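Local coordinates for taurocyamine kinase (Schistosoma mansoni, PDB 4WOD), which catalyses the reversible transfer of a phosphate group from ATP to taurocyamine, using magnesium as cofactor, at residues E140-L145 with T203-F208; R121-R126 with T275-V280; S482-V487 with S638-V643. The protein carries 4 engineered substitutions. One frame throughout, in Å; residues are numbered along the deposited sequence.

Contact 1 (E140-L145 with T203-F208); sequences ETRIEL and TGRGIF
R142 lays its chain over G204 and R205 where helix 139-154 meets the loop leading into strand 206-210. Its CG is anti to the backbone N (chi1 -174°), which carries the chain off the helix toward that loop. R142 CG lies 3.9 Å from G204 O, and R142 CD 3.4 Å from T203 O. The CA atoms of I143 and G204 are 4.2 Å apart. G204 has a positive phi (76°) and no side chain, so its backbone lies against R142 and I143. I143 CG1 touches G204 N at 3.9 Å.

Farther out, the guanidinium groups of R142 and R205 lie nearly parallel and partly offset, their planes 18° apart. R142 NE sits over one face of the R205 group, 3.5 Å from R205 NH2. A water at the edge of the R142 group accepts from R142 NH1 (2.9 Å) and donates to T203 OG1 (2.8 Å), which also hydrogen-bonds to D200 O.

No direct hydrogen bond crosses between the segments. The two arginines have stronger partners elsewhere: R142 forms a salt bridge to D200, and R205 NH2 bonds to the carbonyls of I199 and G197. Those partners probably offset the cost of bringing two like charges together.

Contact 2 (R121-R126 with T275-V280); sequences RVRLGR and TLRASV
R123 and R277 form a hydrogen-bonded pair between antiparallel strands, and their side chains leave the same face of the sheet. The R123 chain bends at chi2 and chi3 (chi3 87°), which swings its guanidinium across the neighbouring strand. R277 CB then lies over the centre of that flat group, 3.7 Å from R123 CZ. At the edge, R123 NH2 donates to T275 O at 2.9 Å, from above the carbonyl plane. The same nitrogen also bonds to N271, a residue of the arginine pocket.

R121 stays extended on this face and reaches R277 from the other end. R121 NH1 lies 3.0 Å from R277 NH1, near the plane of the R277 group, and the two guanidinium planes are 51° apart. These are two donors and not a hydrogen bond. R277 has its salt bridge to D320, on the next strand, 318-323.

On the face of V122 and A278 the contacts are apolar. V122 CG1 meets L276 CD1 at 3.7 Å, and V122 CG2 rests on A278 CB at 4.0 Å. Helices 236-251 and 331-355 pack on this side.

Past the strand pairing, T275 OG1 takes over a backbone position. It accepts from G125 N at 2.9 Å, with an N-H...O angle of 168°. R126 NH1 comes no closer than 3.5 Å to this oxygen and bonds to G125 O instead.

R121, R123, R277 and S279 belong to the predicted ATP site. Three arginines gathered on one face are consistent with a surface made for nucleotide phosphates. D320 probably balances part of this charge, and the carbonyl of T275 together with N271 holds R123 in place.

Contact 3 (S482-V487 with S638-V643); sequences STRVRV and SMRASV
This is an antiparallel strand pairing inside the eight-stranded sheet of the second kinase unit. Segments 482-487 and 639-643 run at 174° to each other. R484 with S642 and R486 with R640 are the hydrogen-bonded pairs, and S642 N to R484 O is 2.7 Å.

The arginine face carries part of the predicted ATP site. R640 CB lies over the centre of the R486 guanidinium, 3.7 Å from R486 CZ. R486 has chi1 66°, with CG between backbone N and carbonyl carbon, and bends again at chi2 to lie across the strand. Its NH1 bonds to N634. R484 and R640 are extended, with guanidinium planes 75° apart. A water sits between them: it accepts from R484 NH1 at 3.1 Å, weakly from R640 NH1, and donates to R640 O at 2.7 Å. It also bonds to S642 OG at 2.8 Å.

On the other face V485 CG2 meets A641 CB at 3.6 Å. The M639 chain turns at chi3, and its CE touches V487 CG1 at 3.6 Å.

Helix 599-614 packs on V485 and V487, and helix 695-715 on M639, A641 and V643. Strand 588-595 flanks 480-489, while 682-687 flanks 639-646 and supplies D684 to R640.

How the contacts relate
Contacts 1 and 2 belong to the first kinase unit and contact 3 to the second. Contact 2 and contact 3 are equivalent strand pairings in sheets of the same strand order, with centres 56 Å apart. Contact 1 is nested in the chain between the strands of contact 2 and reaches the same sheet nearer its edge. Their centres are 22 Å apart, and the nearest atoms about 7 Å. Contact 2 lies close to the ligand pocket: the R123 side chain is about 6 Å from the bound arginine. In contact 1 the R205 side chain is about 11 Å from that of R226, a residue of the predicted ATP site.

Contact 1 (E140-L145 with T203-F208)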
loop_
_atom_site.group_PDB
_atom_site.type_symbol
_atom_site.label_atom_id
_atom_site.label_comp_id
_atom_site.label_asym_id
_atom_site.label_seq_id
_atom_site.Cartn_x
_atom_site.Cartn_y
_atom_site.Cartn_z
ATOM N N GLU A 140 -14.081 1.639 -43.965
ATOM C CA GLU A 140 -13.095 1.930 -45.003
ATOM C C GLU A 140 -11.837 2.621 -44.475
ATOM O O GLU A 140 -10.721 2.259 -44.852
ATOM C CB GLU A 140 -13.723 2.788 -46.107
ATOM C CG GLU A 140 -14.782 2.068 -46.928
ATOM C CD GLU A 140 -15.322 2.953 -48.036
ATOM O OE1 GLU A 140 -14.505 3.375 -48.886
ATOM O OE2 GLU A 140 -16.541 3.240 -48.046
ATOM N N THR A 141 -11.984 3.604 -43.595
ATOM C CA THR A 141 -10.778 4.304 -43.146
ATOM C C THR A 141 -9.899 3.414 -42.252
ATOM O O THR A 141 -8.667 3.502 -42.304
ATOM C CB THR A 141 -11.093 5.634 -42.419
ATOM O OG1 THR A 141 -11.930 5.398 -41.281
ATOM C CG2 THR A 141 -11.765 6.606 -43.378
ATOM N N ARG A 142 -10.499 2.520 -41.478
ATOM C CA ARG A 142 -9.676 1.619 -40.687
ATOM C C ARG A 142 -8.826 0.720 -41.598
ATOM O O ARG A 142 -7.647 0.466 -41.307
ATOM C CB ARG A 142 -10.545 0.780 -39.747
ATOM C CG ARG A 142 -9.755 -0.088 -38.783
ATOM C CD ARG A 142 -10.661 -1.011 -37.986
ATOM N NE ARG A 142 -11.512 -0.309 -37.027
ATOM C CZ ARG A 142 -12.789 0.012 -37.228
ATOM N NH1 ARG A 142 -13.390 -0.296 -38.377
ATOM N NH2 ARG A 142 -13.474 0.639 -36.269
ATOM N N ILE A 143 -9.413 0.264 -42.709
ATOM C CA ILE A 143 -8.702 -0.600 -43.654
ATOM C C ILE A 143 -7.641 0.221 -44.398
ATOM O O ILE A 143 -6.506 -0.243 -44.586
ATOM C CB ILE A 143 -9.689 -1.288 -44.654
ATOM C CG1 ILE A 143 -10.572 -2.295 -43.902
ATOM C CG2 ILE A 143 -8.944 -1.982 -45.802
ATOM C CD1 ILE A 143 -11.844 -2.655 -44.623
ATOM N N GLU A 144 -7.991 1.440 -44.803
ATOM C CA GLU A 144 -6.969 2.322 -45.404
ATOM C C GLU A 144 -5.755 2.529 -44.466
ATOM O O GLU A 144 -4.594 2.516 -44.914
ATOM C CB GLU A 144 -7.573 3.673 -45.793
ATOM C CG GLU A 144 -8.461 3.594 -47.008
ATOM C CD GLU A 144 -9.023 4.936 -47.403
ATOM O OE1 GLU A 144 -8.592 5.477 -48.442
ATOM O OE2 GLU A 144 -9.882 5.464 -46.660
ATOM N N LEU A 145 -6.031 2.694 -43.169
ATOM C CA LEU A 145 -4.991 2.848 -42.154
ATOM C C LEU A 145 -4.154 1.572 -42.046
ATOM O O LEU A 145 -2.911 1.623 -42.017
ATOM C CB LEU A 145 -5.624 3.216 -40.798
ATOM C CG LEU A 145 -4.708 3.376 -39.583
ATOM C CD1 LEU A 145 -3.610 4.415 -39.862
ATOM C CD2 LEU A 145 -5.536 3.743 -38.341
ATOM N N THR A 203 -12.200 -6.693 -39.305
ATOM C CA THR A 203 -11.588 -5.983 -40.431
ATOM C C THR A 203 -10.633 -4.864 -40.003
ATOM O O THR A 203 -10.770 -4.260 -38.925
ATOM C CB THR A 203 -12.671 -5.387 -41.376
ATOM O OG1 THR A 203 -13.470 -4.435 -40.669
ATOM C CG2 THR A 203 -13.582 -6.493 -41.917
ATOM N N GLY A 204 -9.668 -4.576 -40.870
ATOM C CA GLY A 204 -8.770 -3.462 -40.625
ATOM C C GLY A 204 -7.707 -3.743 -39.578
ATOM O O GLY A 204 -7.004 -2.840 -39.154
ATOM N N ARG A 205 -7.600 -5.002 -39.165
ATOM C CA ARG A 205 -6.719 -5.398 -38.072
ATOM C C ARG A 205 -5.786 -6.524 -38.464
ATOM O O ARG A 205 -6.116 -7.368 -39.307
ATOM C CB ARG A 205 -7.545 -5.832 -36.869
ATOM C CG ARG A 205 -8.430 -4.712 -36.344
ATOM C CD ARG A 205 -9.673 -5.271 -35.722
ATOM N NE ARG A 205 -10.388 -4.247 -34.965
ATOM C CZ ARG A 205 -11.512 -3.663 -35.363
ATOM N NH1 ARG A 205 -12.057 -3.998 -36.526
ATOM N NH2 ARG A 205 -12.084 -2.742 -34.590
ATOM N N GLY A 206 -4.619 -6.549 -37.835
ATOM C CA GLY A 206 -3.694 -7.634 -38.076
ATOM C C GLY A 206 -2.480 -7.605 -37.182
ATOM O O GLY A 206 -2.336 -6.720 -36.319
ATOM N N ILE A 207 -1.613 -8.600 -37.373
ATOM C CA ILE A 207 -0.357 -8.646 -36.628
ATOM C C ILE A 207 0.812 -8.901 -37.556
ATOM O O ILE A 207 0.655 -9.525 -38.612
ATOM C CB ILE A 207 -0.361 -9.744 -35.524
ATOM C CG1 ILE A 207 -0.418 -11.139 -36.138
ATOM C CG2 ILE A 207 -1.529 -9.573 -34.584
ATOM C CD1 ILE A 207 -0.140 -12.231 -35.126
ATOM N N PHE A 208 1.984 -8.424 -37.154
ATOM C CA PHE A 208 3.204 -8.624 -37.925
ATOM C C PHE A 208 4.276 -9.221 -37.014
ATOM O O PHE A 208 4.464 -8.754 -35.884
ATOM C CB PHE A 208 3.687 -7.300 -38.537
ATOM C CG PHE A 208 4.987 -7.421 -39.303
ATOM C CD1 PHE A 208 4.979 -7.646 -40.671
ATOM C CD2 PHE A 208 6.216 -7.332 -38.649
ATOM C CE1 PHE A 208 6.167 -7.773 -41.383
ATOM C CE2 PHE A 208 7.409 -7.451 -39.355
ATOM C CZ PHE A 208 7.387 -7.671 -40.719
HETATM O O HOH W 1 -12.565 -1.734 -40.727
#

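Contact 2 (R121-R126 with T275-V280)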
loop_
_atom_site.group_PDB
_atom_site.type_symbol
_atom_site.label_atom_id
_atom_site.label_comp_id
_atom_site.label_asym_id
_atom_site.label_seq_id
_atom_site.Cartn_x
_atom_site.Cartn_y
_atom_site.Cartn_z
ATOM N N ARG A 121 10.879 -7.363 -22.199
ATOM C CA ARG A 121 10.009 -6.896 -23.261
ATOM C C ARG A 121 9.950 -5.369 -23.214
ATOM O O ARG A 121 9.936 -4.795 -22.134
ATOM C CB ARG A 121 8.623 -7.550 -23.087
ATOM C CG ARG A 121 7.439 -6.831 -23.706
ATOM C CD ARG A 121 6.143 -7.641 -23.481
ATOM N NE ARG A 121 4.936 -6.982 -23.995
ATOM C CZ ARG A 121 4.398 -5.866 -23.496
ATOM N NH1 ARG A 121 4.939 -5.268 -22.440
ATOM N NH2 ARG A 121 3.296 -5.355 -24.041
ATOM N N VAL A 122 9.980 -4.707 -24.369
ATOM C CA VAL A 122 9.707 -3.267 -24.417
ATOM C C VAL A 122 8.618 -2.972 -25.470
ATOM O O VAL A 122 8.643 -3.480 -26.600
ATOM C CB VAL A 122 10.978 -2.424 -24.713
ATOM C CG1 VAL A 122 10.683 -0.941 -24.545
ATOM C CG2 VAL A 122 12.111 -2.817 -23.775
ATOM N N ARG A 123 7.649 -2.167 -25.061
ATOM C CA ARG A 123 6.476 -1.873 -25.866
ATOM C C ARG A 123 6.317 -0.371 -26.061
ATOM O O ARG A 123 6.572 0.405 -25.138
ATOM C CB ARG A 123 5.221 -2.447 -25.192
ATOM C CG ARG A 123 3.899 -2.073 -25.867
ATOM C CD ARG A 123 2.815 -1.766 -24.833
ATOM N NE ARG A 123 2.847 -0.362 -24.419
ATOM C CZ ARG A 123 2.328 0.096 -23.286
ATOM N NH1 ARG A 123 1.738 -0.736 -22.435
ATOM N NH2 ARG A 123 2.408 1.392 -22.996
ATOM N N LEU A 124 5.917 0.033 -27.265
ATOM C CA LEU A 124 5.433 1.382 -27.514
ATOM C C LEU A 124 4.224 1.358 -28.453
ATOM O O LEU A 124 3.890 0.322 -29.044
ATOM C CB LEU A 124 6.530 2.280 -28.095
ATOM C CG LEU A 124 7.315 1.876 -29.343
ATOM C CD1 LEU A 124 6.516 2.012 -30.646
ATOM C CD2 LEU A 124 8.607 2.698 -29.399
ATOM N N GLY A 125 3.601 2.519 -28.597
ATOM C CA GLY A 125 2.424 2.680 -29.435
ATOM C C GLY A 125 2.526 3.978 -30.220
ATOM O O GLY A 125 3.281 4.881 -29.835
ATOM N N ARG A 126 1.790 4.069 -31.332
ATOM C CA ARG A 126 1.710 5.299 -32.105
ATOM C C ARG A 126 0.326 5.488 -32.705
ATOM O O ARG A 126 -0.360 4.519 -33.049
ATOM C CB ARG A 126 2.738 5.318 -33.242
ATOM C CG ARG A 126 4.203 5.321 -32.801
ATOM C CD ARG A 126 4.580 6.640 -32.135
ATOM N NE ARG A 126 6.028 6.792 -31.962
ATOM C CZ ARG A 126 6.673 6.542 -30.826
ATOM N NH1 ARG A 126 5.994 6.099 -29.762
ATOM N NH2 ARG A 126 7.993 6.721 -30.755
ATOM N N THR A 275 4.843 6.628 -24.394
ATOM C CA THR A 275 4.070 5.400 -24.592
ATOM C C THR A 275 4.861 4.150 -24.190
ATOM O O THR A 275 4.387 3.041 -24.349
ATOM C CB THR A 275 3.578 5.218 -26.061
ATOM O OG1 THR A 275 4.606 4.630 -26.862
ATOM C CG2 THR A 275 3.161 6.540 -26.678
ATOM N N LEU A 276 6.058 4.334 -23.654
ATOM C CA LEU A 276 6.971 3.216 -23.499
ATOM C C LEU A 276 6.746 2.423 -22.214
ATOM O O LEU A 276 6.695 2.988 -21.124
ATOM C CB LEU A 276 8.418 3.715 -23.556
ATOM C CG LEU A 276 9.514 2.653 -23.701
ATOM C CD1 LEU A 276 10.009 2.600 -25.132
ATOM C CD2 LEU A 276 10.669 2.937 -22.743
ATOM N N ARG A 277 6.589 1.107 -22.357
ATOM C CA ARG A 277 6.570 0.207 -21.203
ATOM C C ARG A 277 7.660 -0.829 -21.375
ATOM O O ARG A 277 7.537 -1.743 -22.204
ATOM C CB ARG A 277 5.221 -0.482 -21.029
ATOM C CG ARG A 277 5.129 -1.260 -19.711
ATOM C CD ARG A 277 3.811 -2.043 -19.562
ATOM N NE ARG A 277 3.994 -3.446 -19.937
ATOM C CZ ARG A 277 4.125 -4.450 -19.071
ATOM N NH1 ARG A 277 4.296 -5.694 -19.506
ATOM N NH2 ARG A 277 4.066 -4.219 -17.768
ATOM N N ALA A 278 8.742 -0.639 -20.627
ATOM C CA ALA A 278 9.838 -1.589 -20.583
ATOM C C ALA A 278 9.595 -2.470 -19.391
ATOM O O ALA A 278 9.322 -1.963 -18.315
ATOM C CB ALA A 278 11.165 -0.879 -20.449
ATOM N N SER A 279 9.744 -3.772 -19.548
ATOM C CA SER A 279 9.462 -4.648 -18.420
ATOM C C SER A 279 10.213 -5.978 -18.456
ATOM O O SER A 279 10.711 -6.394 -19.500
ATOM C CB SER A 279 7.965 -4.918 -18.368
ATOM O OG SER A 279 7.632 -5.841 -19.374
ATOM N N VAL A 280 10.275 -6.637 -17.300
ATOM C CA VAL A 280 10.706 -8.029 -17.203
ATOM C C VAL A 280 9.646 -8.856 -16.490
ATOM O O VAL A 280 8.891 -8.324 -15.664
ATOM C CB VAL A 280 12.034 -8.190 -16.426
ATOM C CG1 VAL A 280 13.156 -7.575 -17.197
ATOM C CG2 VAL A 280 11.926 -7.576 -14.982
#

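Contact 3 (S482-V487 with S638-V643)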
loop_
_atom_site.group_PDB
_atom_site.type_symbol
_atom_site.label_atom_id
_atom_site.label_comp_id
_atom_site.label_asym_id
_atom_site.label_seq_id
_atom_site.Cartn_x
_atom_site.Cartn_y
_atom_site.Cartn_z
ATOM N N SER A 482 -15.924 11.010 29.065
ATOM C CA SER A 482 -15.802 9.566 29.251
ATOM C C SER A 482 -14.440 9.174 29.810
ATOM O O SER A 482 -13.467 9.918 29.698
ATOM C CB SER A 482 -16.047 8.827 27.933
ATOM O OG SER A 482 -15.077 9.193 26.966
ATOM N N THR A 483 -14.390 7.986 30.394
ATOM C CA THR A 483 -13.184 7.471 31.033
ATOM C C THR A 483 -12.851 6.095 30.454
ATOM O O THR A 483 -13.741 5.349 30.057
ATOM C CB THR A 483 -13.371 7.393 32.567
ATOM O OG1 THR A 483 -13.795 8.675 33.045
ATOM C CG2 THR A 483 -12.073 6.987 33.285
ATOM N N ARG A 484 -11.560 5.770 30.425
ATOM C CA ARG A 484 -11.056 4.588 29.768
ATOM C C ARG A 484 -9.745 4.202 30.455
ATOM O O ARG A 484 -8.939 5.075 30.798
ATOM C CB ARG A 484 -10.849 4.879 28.267
ATOM C CG ARG A 484 -10.414 3.706 27.346
ATOM C CD ARG A 484 -10.045 4.289 25.958
ATOM N NE ARG A 484 -9.706 3.315 24.909
ATOM C CZ ARG A 484 -8.462 2.953 24.582
ATOM N NH1 ARG A 484 -7.431 3.442 25.246
ATOM N NH2 ARG A 484 -8.244 2.084 23.595
ATOM N N VAL A 485 -9.556 2.914 30.710
ATOM C CA VAL A 485 -8.224 2.406 31.061
ATOM C C VAL A 485 -7.975 1.170 30.223
ATOM O O VAL A 485 -8.839 0.326 30.094
ATOM C CB VAL A 485 -8.056 2.052 32.564
ATOM C CG1 VAL A 485 -6.573 1.730 32.868
ATOM C CG2 VAL A 485 -8.534 3.182 33.439
ATOM N N ARG A 486 -6.787 1.060 29.644
ATOM C CA ARG A 486 -6.453 -0.152 28.923
ATOM C C ARG A 486 -5.072 -0.671 29.314
ATOM O O ARG A 486 -4.252 0.076 29.877
ATOM C CB ARG A 486 -6.516 0.075 27.409
ATOM C CG ARG A 486 -5.502 1.037 26.837
ATOM C CD ARG A 486 -4.150 0.369 26.483
ATOM N NE ARG A 486 -3.258 1.296 25.777
ATOM C CZ ARG A 486 -1.934 1.332 25.896
ATOM N NH1 ARG A 486 -1.301 0.504 26.716
ATOM N NH2 ARG A 486 -1.238 2.213 25.187
ATOM N N VAL A 487 -4.822 -1.936 28.985
ATOM C CA VAL A 487 -3.465 -2.490 29.062
ATOM C C VAL A 487 -3.140 -3.314 27.829
ATOM O O VAL A 487 -4.044 -3.839 27.169
ATOM C CB VAL A 487 -3.255 -3.386 30.310
ATOM C CG1 VAL A 487 -3.321 -2.561 31.612
ATOM C CG2 VAL A 487 -4.250 -4.539 30.313
ATOM N N SER A 638 2.119 -1.399 31.131
ATOM C CA SER A 638 1.471 -1.341 29.832
ATOM C C SER A 638 0.110 -0.671 29.929
ATOM O O SER A 638 -0.789 -1.017 29.184
ATOM C CB SER A 638 1.307 -2.738 29.238
ATOM O OG SER A 638 0.972 -2.636 27.866
ATOM N N MET A 639 -0.027 0.256 30.867
ATOM C CA MET A 639 -1.329 0.793 31.252
ATOM C C MET A 639 -1.483 2.228 30.847
ATOM O O MET A 639 -0.638 3.068 31.152
ATOM C CB MET A 639 -1.547 0.686 32.759
ATOM C CG MET A 639 -2.896 1.239 33.215
ATOM S SD MET A 639 -3.274 0.866 34.943
ATOM C CE MET A 639 -3.864 -0.838 34.769
ATOM N N ARG A 640 -2.589 2.505 30.177
ATOM C CA ARG A 640 -2.946 3.851 29.816
ATOM C C ARG A 640 -4.362 4.137 30.291
ATOM O O ARG A 640 -5.323 3.544 29.795
ATOM C CB ARG A 640 -2.817 4.056 28.299
ATOM C CG ARG A 640 -3.127 5.475 27.817
ATOM C CD ARG A 640 -3.060 5.517 26.281
ATOM N NE ARG A 640 -3.310 6.834 25.705
ATOM C CZ ARG A 640 -4.517 7.369 25.524
ATOM N NH1 ARG A 640 -5.607 6.712 25.899
ATOM N NH2 ARG A 640 -4.636 8.570 24.972
ATOM N N ALA A 641 -4.467 5.006 31.294
ATOM C CA ALA A 641 -5.754 5.509 31.759
ATOM C C ALA A 641 -5.981 6.895 31.184
ATOM O O ALA A 641 -5.072 7.727 31.154
ATOM C CB ALA A 641 -5.807 5.557 33.263
ATOM N N SER A 642 -7.203 7.169 30.769
ATOM C CA SER A 642 -7.442 8.405 30.066
ATOM C C SER A 642 -8.847 8.914 30.283
ATOM O O SER A 642 -9.736 8.166 30.698
ATOM C CB SER A 642 -7.173 8.218 28.570
ATOM O OG SER A 642 -8.127 7.354 27.989
ATOM N N VAL A 643 -9.031 10.203 30.021
ATOM C CA VAL A 643 -10.354 10.817 30.029
ATOM C C VAL A 643 -10.532 11.693 28.810
ATOM O O VAL A 643 -9.571 12.254 28.288
ATOM C CB VAL A 643 -10.605 11.690 31.293
ATOM C CG1 VAL A 643 -10.692 10.828 32.537
ATOM C CG2 VAL A 643 -9.535 12.781 31.432
HETATM O O HOH W 2 -6.857 4.832 28.003
#